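Local coordinates for protein DyP2 (Amycolatopsis sp. ATCC 39116, PDB 4G2C) that acts as a haem-containing dye peroxidase that also binds manganese(II), and probably uses hydrogen peroxide to oxidise dyes, manganese and lignin-related compounds, at residues Y114-T120 against I164-L170; L51-Q55 against P485-R491; L290-L294 against A464-I470; D243-S247 against R369-M373. One frame throughout, in Å; residues are numbered along the deposited sequence.

Interaction 1: residues Y114-T120 against I164-L170; sequences YLGVGLT and IDAVLLL
Thr120 OG1 is held twice: it donates to Ile164 O over 2.6 Å, in the carbonyl plane and on a lone pair, and it also caps Gly123 N at the start of the helix that follows. Its backbone N adds a second tie across the contact, to Asp165 O at 2.9 Å. These bonds close one end of an antiparallel strand pair, 114-119 beside 166-172, in the alpha+beta domain of the dye peroxidase family. Two hydrogen-bonded pairs carry the ladder: Gly116 N meets Leu169 O at 2.6 Å, and Gly118 N meets Val167 O at 3.0 Å, each bond being returned from the other strand. On one face Leu115, Val117 and Leu119 stand directly across from Leu170, Leu168 and Ala166, in non-hydrogen-bonded pairs, an apolar surface suited to the cover of helix 175-188; the methyls Leu119 CD2 and Ala166 CB lie 4.0 Å apart. A classic beta bulge sets both Asp165 and Ala166 opposite Leu72 of strand 66-74, and the Asp165 carboxylate turns to His122 and Phe74 N. On the other face Leu169 and Val167 stand across from Gly116 and Gly118, and with no side chain on Gly116 a tyrosine can lie over its backbone. With CG of Tyr114 opposite the residue's own N (chi1 164°), the ring runs forward until Gly116 N stands 3.6 Å above its plane and OH comes within 3.7 Å of Leu169 CD1.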
loop_
_atom_site.group_PDB
_atom_site.type_symbol
_atom_site.label_atom_id
_atom_site.label_comp_id
_atom_site.label_asym_id
_atom_site.label_seq_id
_atom_site.Cartn_x
_atom_site.Cartn_y
_atom_site.Cartn_z
ATOM N N TYR A 114 -10.705 3.590 -14.083
ATOM C CA TYR A 114 -11.021 2.719 -12.952
ATOM C C TYR A 114 -12.013 3.404 -12.022
ATOM O O TYR A 114 -11.779 4.523 -11.546
ATOM C CB TYR A 114 -9.735 2.338 -12.199
ATOM C CG TYR A 114 -9.922 1.755 -10.803
ATOM C CD1 TYR A 114 -10.753 0.659 -10.572
ATOM C CD2 TYR A 114 -9.234 2.285 -9.720
ATOM C CE1 TYR A 114 -10.896 0.129 -9.284
ATOM C CE2 TYR A 114 -9.378 1.774 -8.444
ATOM C CZ TYR A 114 -10.199 0.700 -8.230
ATOM O OH TYR A 114 -10.312 0.211 -6.952
ATOM N N LEU A 115 -13.125 2.719 -11.790
ATOM C CA LEU A 115 -14.129 3.110 -10.804
ATOM C C LEU A 115 -14.173 2.060 -9.707
ATOM O O LEU A 115 -14.705 0.968 -9.906
ATOM C CB LEU A 115 -15.516 3.199 -11.449
ATOM C CG LEU A 115 -16.622 3.431 -10.418
ATOM C CD1 LEU A 115 -16.266 4.650 -9.594
ATOM C CD2 LEU A 115 -17.985 3.609 -11.073
ATOM N N GLY A 116 -13.598 2.373 -8.556
ATOM C CA GLY A 116 -13.614 1.448 -7.440
ATOM C C GLY A 116 -14.678 1.837 -6.440
ATOM O O GLY A 116 -14.918 3.019 -6.213
ATOM N N VAL A 117 -15.314 0.843 -5.833
ATOM C CA VAL A 117 -16.358 1.094 -4.864
ATOM C C VAL A 117 -16.142 0.267 -3.584
ATOM O O VAL A 117 -16.122 -0.968 -3.617
ATOM C CB VAL A 117 -17.755 0.802 -5.473
ATOM C CG1 VAL A 117 -18.861 0.974 -4.415
ATOM C CG2 VAL A 117 -18.019 1.696 -6.690
ATOM N N GLY A 118 -15.989 0.952 -2.454
ATOM C CA GLY A 118 -15.939 0.273 -1.176
ATOM C C GLY A 118 -17.026 0.742 -0.219
ATOM O O GLY A 118 -17.432 1.897 -0.269
ATOM N N LEU A 119 -17.467 -0.158 0.661
ATOM C CA LEU A 119 -18.439 0.131 1.709
ATOM C C LEU A 119 -17.873 -0.096 3.105
ATOM O O LEU A 119 -17.167 -1.074 3.336
ATOM C CB LEU A 119 -19.660 -0.769 1.537
ATOM C CG LEU A 119 -20.415 -0.614 0.220
ATOM C CD1 LEU A 119 -21.378 -1.760 0.029
ATOM C CD2 LEU A 119 -21.129 0.719 0.219
ATOM N N THR A 120 -18.208 0.791 4.042
ATOM C CA THR A 120 -17.790 0.627 5.438
ATOM C C THR A 120 -18.815 -0.208 6.168
ATOM O O THR A 120 -19.931 -0.393 5.682
ATOM C CB THR A 120 -17.693 1.971 6.185
ATOM O OG1 THR A 120 -19.006 2.549 6.292
ATOM C CG2 THR A 120 -16.762 2.930 5.449
ATOM N N ILE A 164 -18.414 7.676 7.781
ATOM C CA ILE A 164 -18.265 7.406 6.359
ATOM C C ILE A 164 -18.931 6.090 6.004
ATOM O O ILE A 164 -18.756 5.079 6.694
ATOM C CB ILE A 164 -16.784 7.348 5.985
ATOM C CG1 ILE A 164 -16.132 8.707 6.260
ATOM C CG2 ILE A 164 -16.595 6.901 4.532
ATOM C CD1 ILE A 164 -14.631 8.697 6.116
ATOM N N ASP A 165 -19.693 6.108 4.917
ATOM C CA ASP A 165 -20.404 4.924 4.481
ATOM C C ASP A 165 -19.739 4.258 3.279
ATOM O O ASP A 165 -19.778 3.033 3.137
ATOM C CB ASP A 165 -21.863 5.265 4.188
ATOM C CG ASP A 165 -22.638 5.592 5.458
ATOM O OD1 ASP A 165 -22.551 4.788 6.408
ATOM O OD2 ASP A 165 -23.308 6.652 5.512
ATOM N N ALA A 166 -19.105 5.056 2.431
ATOM C CA ALA A 166 -18.591 4.514 1.189
ATOM C C ALA A 166 -17.395 5.285 0.629
ATOM O O ALA A 166 -17.225 6.482 0.878
ATOM C CB ALA A 166 -19.716 4.433 0.153
ATOM N N VAL A 167 -16.561 4.600 -0.141
ATOM C CA VAL A 167 -15.512 5.308 -0.859
ATOM C C VAL A 167 -15.614 5.035 -2.347
ATOM O O VAL A 167 -15.941 3.923 -2.770
ATOM C CB VAL A 167 -14.107 4.936 -0.356
ATOM C CG1 VAL A 167 -13.825 3.448 -0.608
ATOM C CG2 VAL A 167 -13.064 5.811 -1.032
ATOM N N LEU A 168 -15.359 6.063 -3.142
ATOM C CA LEU A 168 -15.289 5.902 -4.589
ATOM C C LEU A 168 -13.868 6.206 -5.024
ATOM O O LEU A 168 -13.282 7.203 -4.586
ATOM C CB LEU A 168 -16.242 6.865 -5.285
ATOM C CG LEU A 168 -17.680 6.393 -5.437
ATOM C CD1 LEU A 168 -18.121 5.674 -4.192
ATOM C CD2 LEU A 168 -18.573 7.596 -5.716
ATOM N N LEU A 169 -13.308 5.338 -5.858
ATOM C CA LEU A 169 -12.002 5.583 -6.448
ATOM C C LEU A 169 -12.162 5.728 -7.962
ATOM O O LEU A 169 -12.684 4.843 -8.633
ATOM C CB LEU A 169 -11.027 4.452 -6.098
ATOM C CG LEU A 169 -10.869 4.160 -4.595
ATOM C CD1 LEU A 169 -10.067 2.874 -4.362
ATOM C CD2 LEU A 169 -10.218 5.328 -3.865
ATOM N N LEU A 170 -11.734 6.870 -8.481
ATOM C CA LEU A 170 -11.769 7.147 -9.904
ATOM C C LEU A 170 -10.343 7.397 -10.361
ATOM O O LEU A 170 -9.737 8.402 -9.985
ATOM C CB LEU A 170 -12.601 8.401 -10.182
ATOM C CG LEU A 170 -14.100 8.406 -9.910
ATOM C CD1 LEU A 170 -14.412 8.136 -8.427
ATOM C CD2 LEU A 170 -14.669 9.751 -10.387
#

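Interaction 2: residues L51-Q55 against P485-R491; sequences LDELQ and PSLAFLR
Glu53 folds back at chi2 (-73°) and Arg491 bends at chi3 (-54°), and these two turns bring the carboxylate to the NH1/NH2 edge of the guanidinium although the side chains cross at about a right angle. NH1 of Arg491 reaches the syn lone pair of Glu53 OE1 at 2.9 Å, while NH2 meets OE2 at 2.8 Å, also on its syn side. With the two planes only 28° apart, this is a nearly flat, two-pronged salt bridge between helix 45-53 and the C-terminal helix 487-491. The Glu53 backbone takes part as well, its O accepting from Leu487 N at 2.8 Å. Leu487, an apolar residue pointing at the partner segment, sets CD2 against Gln55 CG at 3.9 Å. Gln55, extended beyond CG, sends NE2 to a lone pair of Pro485 O at 2.9 Å. Ser486 suits the N-cap, since its OG accepts from Phe489 N and also pairs with Asp257. Because Glu53 OE1 lies close to the first turn of helix 487-491 as well as to Arg491, both the helix dipole and the arginine would be expected to stabilise its negative charge, consistent with a largely electrostatic tie between the two helices near the chain terminus.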
loop_
_atom_site.group_PDB
_atom_site.type_symbol
_atom_site.label_atom_id
_atom_site.label_comp_id
_atom_site.label_asym_id
_atom_site.label_seq_id
_atom_site.Cartn_x
_atom_site.Cartn_y
_atom_site.Cartn_z
ATOM N N LEU A 51 -13.641 -13.897 -11.749
ATOM C CA LEU A 51 -12.994 -12.804 -12.462
ATOM C C LEU A 51 -13.974 -11.844 -13.125
ATOM O O LEU A 51 -13.681 -10.650 -13.242
ATOM C CB LEU A 51 -12.045 -13.351 -13.531
ATOM C CG LEU A 51 -10.678 -13.848 -13.058
ATOM C CD1 LEU A 51 -9.899 -14.458 -14.227
ATOM C CD2 LEU A 51 -9.888 -12.718 -12.411
ATOM N N ASP A 52 -15.109 -12.378 -13.586
ATOM C CA ASP A 52 -16.144 -11.582 -14.245
ATOM C C ASP A 52 -16.884 -10.744 -13.226
ATOM O O ASP A 52 -17.505 -9.738 -13.576
ATOM C CB ASP A 52 -17.166 -12.479 -14.968
ATOM C CG ASP A 52 -16.609 -13.104 -16.232
ATOM O OD1 ASP A 52 -15.729 -12.475 -16.858
ATOM O OD2 ASP A 52 -17.044 -14.219 -16.593
ATOM N N GLU A 53 -16.832 -11.163 -11.966
ATOM C CA GLU A 53 -17.593 -10.469 -10.930
ATOM C C GLU A 53 -16.704 -9.708 -9.939
ATOM O O GLU A 53 -17.191 -9.117 -8.984
ATOM C CB GLU A 53 -18.510 -11.443 -10.202
ATOM C CG GLU A 53 -19.516 -12.128 -11.110
ATOM C CD GLU A 53 -20.638 -11.196 -11.572
ATOM O OE1 GLU A 53 -20.580 -9.981 -11.285
ATOM O OE2 GLU A 53 -21.581 -11.682 -12.230
ATOM N N LEU A 54 -15.403 -9.713 -10.187
ATOM C CA LEU A 54 -14.454 -9.052 -9.297
ATOM C C LEU A 54 -14.143 -7.652 -9.793
ATOM O O LEU A 54 -13.945 -7.446 -10.986
ATOM C CB LEU A 54 -13.138 -9.843 -9.221
ATOM C CG LEU A 54 -12.209 -9.409 -8.085
ATOM C CD1 LEU A 54 -12.703 -9.966 -6.745
ATOM C CD2 LEU A 54 -10.761 -9.812 -8.341
ATOM N N GLN A 55 -14.056 -6.701 -8.866
ATOM C CA GLN A 55 -13.557 -5.369 -9.199
ATOM C C GLN A 55 -12.092 -5.408 -9.616
ATOM O O GLN A 55 -11.338 -6.265 -9.153
ATOM C CB GLN A 55 -13.709 -4.401 -8.021
ATOM C CG GLN A 55 -15.140 -4.082 -7.607
ATOM C CD GLN A 55 -15.166 -3.007 -6.549
ATOM O OE1 GLN A 55 -14.456 -2.010 -6.659
ATOM N NE2 GLN A 55 -15.959 -3.210 -5.508
ATOM N N PRO A 485 -16.975 -4.925 -2.518
ATOM C CA PRO A 485 -17.816 -6.093 -2.787
ATOM C C PRO A 485 -17.778 -6.495 -4.246
ATOM O O PRO A 485 -17.226 -5.785 -5.087
ATOM C CB PRO A 485 -19.217 -5.602 -2.418
ATOM C CG PRO A 485 -19.154 -4.134 -2.633
ATOM C CD PRO A 485 -17.771 -3.708 -2.278
ATOM N N SER A 486 -18.355 -7.654 -4.538
ATOM C CA SER A 486 -18.398 -8.165 -5.893
ATOM C C SER A 486 -19.338 -7.321 -6.741
ATOM O O SER A 486 -20.261 -6.677 -6.218
ATOM C CB SER A 486 -18.874 -9.613 -5.881
ATOM O OG SER A 486 -20.219 -9.671 -5.439
ATOM N N LEU A 487 -19.117 -7.339 -8.056
ATOM C CA LEU A 487 -20.001 -6.635 -8.984
ATOM C C LEU A 487 -21.442 -7.148 -8.938
ATOM O O LEU A 487 -22.375 -6.360 -9.010
ATOM C CB LEU A 487 -19.464 -6.691 -10.418
ATOM C CG LEU A 487 -18.101 -6.031 -10.652
ATOM C CD1 LEU A 487 -17.690 -6.109 -12.131
ATOM C CD2 LEU A 487 -18.074 -4.601 -10.140
ATOM N N ALA A 488 -21.612 -8.463 -8.819
ATOM C CA ALA A 488 -22.937 -9.066 -8.724
ATOM C C ALA A 488 -23.697 -8.558 -7.495
ATOM O O ALA A 488 -24.910 -8.369 -7.544
ATOM C CB ALA A 488 -22.840 -10.600 -8.718
ATOM N N PHE A 489 -22.986 -8.326 -6.396
ATOM C CA PHE A 489 -23.641 -7.741 -5.232
ATOM C C PHE A 489 -24.177 -6.355 -5.558
ATOM O O PHE A 489 -25.326 -6.031 -5.249
ATOM C CB PHE A 489 -22.693 -7.634 -4.038
ATOM C CG PHE A 489 -23.220 -6.742 -2.951
ATOM C CD1 PHE A 489 -24.168 -7.213 -2.042
ATOM C CD2 PHE A 489 -22.801 -5.421 -2.856
ATOM C CE1 PHE A 489 -24.665 -6.386 -1.050
ATOM C CE2 PHE A 489 -23.292 -4.591 -1.866
ATOM C CZ PHE A 489 -24.226 -5.069 -0.968
ATOM N N LEU A 490 -23.330 -5.534 -6.170
ATOM C CA LEU A 490 -23.694 -4.156 -6.472
ATOM C C LEU A 490 -24.896 -4.084 -7.431
ATOM O O LEU A 490 -25.783 -3.251 -7.258
ATOM C CB LEU A 490 -22.494 -3.393 -7.030
ATOM C CG LEU A 490 -21.281 -3.245 -6.104
ATOM C CD1 LEU A 490 -20.149 -2.516 -6.805
ATOM C CD2 LEU A 490 -21.631 -2.550 -4.780
ATOM N N ARG A 491 -24.923 -4.967 -8.426
ATOM C CA ARG A 491 -26.044 -5.035 -9.363
ATOM C C ARG A 491 -27.328 -5.505 -8.661
ATOM O O ARG A 491 -28.429 -5.093 -9.028
ATOM C CB ARG A 491 -25.735 -5.963 -10.548
ATOM C CG ARG A 491 -24.566 -5.546 -11.454
ATOM C CD ARG A 491 -24.590 -6.319 -12.795
ATOM N NE ARG A 491 -24.621 -7.772 -12.601
ATOM C CZ ARG A 491 -23.542 -8.509 -12.340
ATOM N NH1 ARG A 491 -22.363 -7.917 -12.243
ATOM N NH2 ARG A 491 -23.636 -9.827 -12.169
HETATM O O HOH W 1 -14.924 -7.386 -5.806
#

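Interaction 3: residues L290-L294 against A464-I470; sequences LAHDL and AEATDPI. With ACT (acetate ion), chain Y.
The last turn of helix 280-293 rests on the loop that leaves strand 464-465, one half of a small antiparallel ribbon with strand 453-454. Asp293, the final helical residue, makes the polar link. Its OD2 accepts twice from a single residue: Thr467 OG1 donates at 3.0 Å onto the syn lone pair, and Thr467 N comes in at 3.1 Å from well above the carboxylate plane. The threonine can offer both groups at once because its OG1 stands between the backbone N and the carbonyl carbon (chi1 66°), which keeps hydroxyl and N-H on the same acceptor. The methyl CG2 then falls alongside the other oxygen, Asp293 OD1, at 3.3 Å. Next to this polar link lies an apolar patch, to which small and branched aliphatic residues are well suited. Leu294 CD2 touches Ala464 CB at 4.1 Å. Leu290 divides its two methyls, CD1 going to Ala466 CB at 4.4 Å and CD2 to Ile470 CD1 at the same separation. Tyr454 of the partner strand and Leu308 of helix 303-309 pack on the same leucine. Farther along the loop, Ile470 N donates to an acetate oxygen at 3.1 Å, the ion probably coming from the crystallisation liquor. Helix 280-293 also supplies Glu287, which with Glu313 binds manganese, and the side chain of Leu290 is about 10 Å from the metal. The contact is thus a helix end pinned by a carboxylate to the loop beside a two-stranded antiparallel ribbon, on the helix of the manganese site.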
loop_
_atom_site.group_PDB
_atom_site.type_symbol
_atom_site.label_atom_id
_atom_site.label_comp_id
_atom_site.label_asym_id
_atom_site.label_seq_id
_atom_site.Cartn_x
_atom_site.Cartn_y
_atom_site.Cartn_z
ATOM N N LEU A 290 21.963 11.582 10.556
ATOM C CA LEU A 290 22.416 10.202 10.750
ATOM C C LEU A 290 23.745 9.989 10.037
ATOM O O LEU A 290 24.658 9.367 10.586
ATOM C CB LEU A 290 21.370 9.179 10.263
ATOM C CG LEU A 290 21.766 7.691 10.238
ATOM C CD1 LEU A 290 22.148 7.166 11.622
ATOM C CD2 LEU A 290 20.661 6.818 9.650
ATOM N N ALA A 291 23.859 10.515 8.820
ATOM C CA ALA A 291 25.111 10.410 8.076
ATOM C C ALA A 291 26.240 11.035 8.893
ATOM O O ALA A 291 27.285 10.422 9.102
ATOM C CB ALA A 291 25.001 11.085 6.701
ATOM N N HIS A 292 26.019 12.256 9.359
ATOM C CA HIS A 292 27.025 12.933 10.166
ATOM C C HIS A 292 27.374 12.124 11.407
ATOM O O HIS A 292 28.552 11.969 11.740
ATOM C CB HIS A 292 26.564 14.338 10.565
ATOM C CG HIS A 292 27.578 15.092 11.365
ATOM N ND1 HIS A 292 27.540 15.165 12.741
ATOM C CD2 HIS A 292 28.668 15.799 10.981
ATOM C CE1 HIS A 292 28.559 15.887 13.171
ATOM N NE2 HIS A 292 29.260 16.282 12.122
ATOM N N ASP A 293 26.344 11.614 12.081
ATOM C CA ASP A 293 26.513 10.779 13.268
ATOM C C ASP A 293 27.409 9.567 12.993
ATOM O O ASP A 293 28.250 9.196 13.816
ATOM C CB ASP A 293 25.147 10.271 13.739
ATOM C CG ASP A 293 24.570 11.077 14.893
ATOM O OD1 ASP A 293 25.209 12.060 15.343
ATOM O OD2 ASP A 293 23.455 10.719 15.344
ATOM N N LEU A 294 27.217 8.941 11.837
ATOM C CA LEU A 294 27.883 7.680 11.540
ATOM C C LEU A 294 29.244 7.901 10.890
ATOM O O LEU A 294 29.893 6.948 10.452
ATOM C CB LEU A 294 27.003 6.832 10.626
ATOM C CG LEU A 294 25.683 6.357 11.240
ATOM C CD1 LEU A 294 24.911 5.567 10.216
ATOM C CD2 LEU A 294 25.916 5.513 12.495
ATOM N N ALA A 464 27.540 1.283 15.859
ATOM C CA ALA A 464 27.473 2.611 16.456
ATOM C C ALA A 464 26.042 2.965 16.815
ATOM O O ALA A 464 25.111 2.654 16.068
ATOM C CB ALA A 464 28.027 3.641 15.507
ATOM N N GLU A 465 25.869 3.622 17.958
ATOM C CA GLU A 465 24.546 4.047 18.387
ATOM C C GLU A 465 24.361 5.526 18.090
ATOM O O GLU A 465 25.102 6.370 18.606
ATOM C CB GLU A 465 24.326 3.775 19.873
ATOM C CG GLU A 465 22.882 4.010 20.326
ATOM C CD GLU A 465 22.697 3.870 21.836
ATOM O OE1 GLU A 465 23.455 4.514 22.594
ATOM O OE2 GLU A 465 21.796 3.117 22.268
ATOM N N ALA A 466 23.380 5.838 17.248
ATOM C CA ALA A 466 23.090 7.225 16.907
ATOM C C ALA A 466 22.896 8.034 18.177
ATOM O O ALA A 466 22.558 7.489 19.227
ATOM C CB ALA A 466 21.841 7.318 16.012
ATOM N N THR A 467 23.097 9.341 18.065
ATOM C CA THR A 467 22.922 10.236 19.192
ATOM C C THR A 467 21.441 10.479 19.510
ATOM O O THR A 467 21.088 10.785 20.648
ATOM C CB THR A 467 23.623 11.588 18.933
ATOM O OG1 THR A 467 22.980 12.269 17.848
ATOM C CG2 THR A 467 25.085 11.365 18.587
ATOM N N ASP A 468 20.577 10.349 18.508
ATOM C CA ASP A 468 19.139 10.550 18.716
ATOM C C ASP A 468 18.294 9.533 17.951
ATOM O O ASP A 468 18.759 8.895 17.006
ATOM C CB ASP A 468 18.691 11.969 18.298
ATOM C CG ASP A 468 19.242 13.082 19.211
ATOM O OD1 ASP A 468 18.866 13.142 20.409
ATOM O OD2 ASP A 468 20.026 13.919 18.710
ATOM N N PRO A 469 17.028 9.394 18.357
ATOM C CA PRO A 469 16.055 8.626 17.577
ATOM C C PRO A 469 15.786 9.342 16.265
ATOM O O PRO A 469 15.860 10.561 16.227
ATOM C CB PRO A 469 14.801 8.653 18.462
ATOM C CG PRO A 469 14.977 9.861 19.350
ATOM C CD PRO A 469 16.443 9.970 19.585
ATOM N N ILE A 470 15.508 8.608 15.198
ATOM C CA ILE A 470 15.059 9.247 13.978
ATOM C C ILE A 470 13.704 9.893 14.263
ATOM O O ILE A 470 12.799 9.251 14.789
ATOM C CB ILE A 470 14.909 8.249 12.833
ATOM C CG1 ILE A 470 16.163 7.367 12.717
ATOM C CG2 ILE A 470 14.610 8.981 11.532
ATOM C CD1 ILE A 470 17.432 8.108 12.345
HETATM C C ACT Y . 13.916 5.211 16.180
HETATM O O ACT Y . 15.068 5.579 15.777
HETATM O OXT ACT Y . 13.105 4.666 15.385
HETATM C CH3 ACT Y . 13.438 5.424 17.574
#

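Interaction 4: residues D243-S247 against R369-M373; sequences DWDPS and RKHLM. With ACT (acetate ion), chain B; ACT (acetate ion), chain C.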
loop_
_atom_site.group_PDB
_atom_site.type_symbol
_atom_site.label_atom_id
_atom_site.label_comp_id
_atom_site.label_asym_id
_atom_site.label_seq_id
_atom_site.Cartn_x
_atom_site.Cartn_y
_atom_site.Cartn_z
ATOM N N ASP A 243 15.432 -16.025 -5.706
ATOM C CA ASP A 243 15.742 -15.858 -4.305
ATOM C C ASP A 243 14.459 -15.497 -3.552
ATOM O O ASP A 243 14.223 -15.974 -2.444
ATOM C CB ASP A 243 16.784 -14.758 -4.178
ATOM C CG ASP A 243 17.553 -14.830 -2.898
ATOM O OD1 ASP A 243 17.095 -15.551 -1.979
ATOM O OD2 ASP A 243 18.606 -14.143 -2.809
ATOM N N TRP A 244 13.628 -14.658 -4.167
ATOM C CA TRP A 244 12.355 -14.278 -3.567
ATOM C C TRP A 244 11.187 -14.693 -4.461
ATOM O O TRP A 244 11.105 -14.282 -5.614
ATOM C CB TRP A 244 12.312 -12.767 -3.290
ATOM C CG TRP A 244 10.972 -12.306 -2.788
ATOM C CD1 TRP A 244 10.061 -11.549 -3.463
ATOM C CD2 TRP A 244 10.379 -12.610 -1.517
ATOM N NE1 TRP A 244 8.944 -11.354 -2.691
ATOM C CE2 TRP A 244 9.117 -11.991 -1.489
ATOM C CE3 TRP A 244 10.799 -13.342 -0.401
ATOM C CZ2 TRP A 244 8.270 -12.076 -0.388
ATOM C CZ3 TRP A 244 9.979 -13.424 0.678
ATOM C CH2 TRP A 244 8.718 -12.801 0.687
ATOM N N ASP A 245 10.301 -15.527 -3.930
ATOM C CA ASP A 245 9.082 -15.918 -4.638
ATOM C C ASP A 245 7.973 -14.919 -4.257
ATOM O O ASP A 245 7.579 -14.838 -3.095
ATOM C CB ASP A 245 8.716 -17.362 -4.264
ATOM C CG ASP A 245 7.354 -17.808 -4.825
ATOM O OD1 ASP A 245 6.935 -17.315 -5.902
ATOM O OD2 ASP A 245 6.709 -18.676 -4.184
ATOM N N PRO A 246 7.506 -14.111 -5.225
ATOM C CA PRO A 246 6.489 -13.093 -4.913
ATOM C C PRO A 246 5.045 -13.622 -5.001
ATOM O O PRO A 246 4.103 -12.871 -4.710
ATOM C CB PRO A 246 6.736 -12.031 -5.988
ATOM C CG PRO A 246 7.234 -12.830 -7.174
ATOM C CD PRO A 246 7.985 -14.016 -6.616
ATOM N N SER A 247 4.885 -14.883 -5.406
ATOM C CA SER A 247 3.576 -15.542 -5.462
ATOM C C SER A 247 2.789 -15.335 -4.183
ATOM O O SER A 247 3.345 -15.330 -3.088
ATOM C CB SER A 247 3.729 -17.061 -5.649
ATOM O OG SER A 247 4.429 -17.373 -6.837
ATOM N N ARG A 369 5.108 -14.928 5.739
ATOM C CA ARG A 369 4.705 -14.244 4.512
ATOM C C ARG A 369 3.181 -14.097 4.357
ATOM O O ARG A 369 2.711 -13.425 3.445
ATOM C CB ARG A 369 5.331 -14.902 3.271
ATOM C CG ARG A 369 4.677 -16.217 2.844
ATOM C CD ARG A 369 5.536 -16.924 1.777
ATOM N NE ARG A 369 5.297 -16.387 0.441
ATOM C CZ ARG A 369 6.243 -16.050 -0.436
ATOM N NH1 ARG A 369 7.533 -16.192 -0.150
ATOM N NH2 ARG A 369 5.889 -15.576 -1.618
ATOM N N LYS A 370 2.409 -14.708 5.247
ATOM C CA LYS A 370 0.960 -14.604 5.121
ATOM C C LYS A 370 0.476 -13.218 5.522
ATOM O O LYS A 370 -0.635 -12.843 5.185
ATOM C CB LYS A 370 0.240 -15.681 5.925
ATOM C CG LYS A 370 0.438 -17.088 5.364
ATOM C CD LYS A 370 -0.284 -18.133 6.200
ATOM C CE LYS A 370 -0.041 -19.542 5.656
ATOM N NZ LYS A 370 -0.842 -20.549 6.401
ATOM N N HIS A 371 1.329 -12.457 6.215
ATOM C CA HIS A 371 0.977 -11.105 6.653
ATOM C C HIS A 371 1.167 -10.042 5.558
ATOM O O HIS A 371 0.706 -8.902 5.699
ATOM C CB HIS A 371 1.804 -10.740 7.884
ATOM C CG HIS A 371 1.717 -11.744 8.988
ATOM N ND1 HIS A 371 0.607 -11.867 9.795
ATOM C CD2 HIS A 371 2.608 -12.664 9.429
ATOM C CE1 HIS A 371 0.816 -12.824 10.686
ATOM N NE2 HIS A 371 2.022 -13.323 10.482
ATOM N N LEU A 372 1.858 -10.424 4.481
ATOM C CA LEU A 372 2.138 -9.540 3.356
ATOM C C LEU A 372 0.857 -9.206 2.607
ATOM O O LEU A 372 -0.102 -9.978 2.622
ATOM C CB LEU A 372 3.154 -10.174 2.401
ATOM C CG LEU A 372 4.516 -10.514 3.021
ATOM C CD1 LEU A 372 5.506 -11.038 1.963
ATOM C CD2 LEU A 372 5.075 -9.304 3.715
ATOM N N MET A 373 0.853 -8.065 1.928
ATOM C CA MET A 373 -0.377 -7.564 1.359
ATOM C C MET A 373 -0.168 -6.783 0.064
ATOM O O MET A 373 0.913 -6.288 -0.208
ATOM C CB MET A 373 -1.089 -6.689 2.395
ATOM C CG MET A 373 -0.600 -5.263 2.397
ATOM S SD MET A 373 -0.834 -4.442 3.961
ATOM C CE MET A 373 0.295 -5.364 5.013
HETATM C C ACT B . 3.289 -12.968 -0.762
HETATM O O ACT B . 4.166 -12.548 -1.565
HETATM O OXT ACT B . 3.325 -14.181 -0.379
HETATM C CH3 ACT B . 2.228 -12.021 -0.282
HETATM C C ACT C . 3.077 -19.753 -8.803
HETATM O O ACT C . 3.520 -18.640 -9.170
HETATM O OXT ACT C . 3.502 -20.248 -7.725
HETATM C CH3 ACT C . 2.069 -20.468 -9.639
HETATM O O HOH W 2 10.775 -16.756 -1.167
#
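Arg369 reaches across to the backbone of segment 243-247 with hydrogen bonds: its NH2 donates to Ser247 O at 2.9 Å, in both the guanidinium and the carbonyl plane. The same nitrogen is modelled 2.4 Å from Asp245 O, which is too short to be trusted in detail, although it does put that carbonyl at the guanidinium edge. An arginine suits the place because its flat, many-donor guanidinium can face more than one backbone carbonyl. Asp245 in turn shapes the loop, its OD1 accepting from Ser247 N at 3.2 Å in an Asx turn. Among the charged contacts, an acetate, probably from the crystallisation liquor, receives weak bonds from Arg369 NE and NH2. Asp245 OD2 lies out of the guanidinium plane, 4.1 Å from Arg369 NH2, so no N-H points at it, and any attraction would be one of charge. Aromatic and apolar contacts centre on Trp244. Arg369 slides across one face of the indole in an off-centre cation-pi contact, CZ being 4.7 Å from the six-ring centroid with the planes 24° apart. Leu372 CD1 instead meets the rim at CZ2, 3.8 Å away and near the ring plane. Segment 369-373 links helix 365-368 to strand 374-380, with the Leu372 side chain about 5 Å from the haem, while its neighbour His371 stacks on Phe418 of helix 416-424 and Met373 packs against strand 402-409.

Interactions 1 and 2 adjoin, their centres about 13 Å apart: Gln55 NE2 probably bonds Val117 O, and Phe489 packs on Leu119. Together they tie the early helix 45-53, the sheet holding strands 114-119 and 166-172, and the C-terminal helix 487-491. Interaction 2 therefore joins the two ends of the chain and encloses all the others in sequence. Interaction 1 closes before interactions 3 and 4 begin, and those two alternate along the chain. Interaction 4, near the haem, lies about 27 Å between centres from interaction 1 and 32 Å from interaction 3. Interaction 3, on the opposite side of the chain's centre from interactions 1 and 2, belongs to the manganese side of the enzyme.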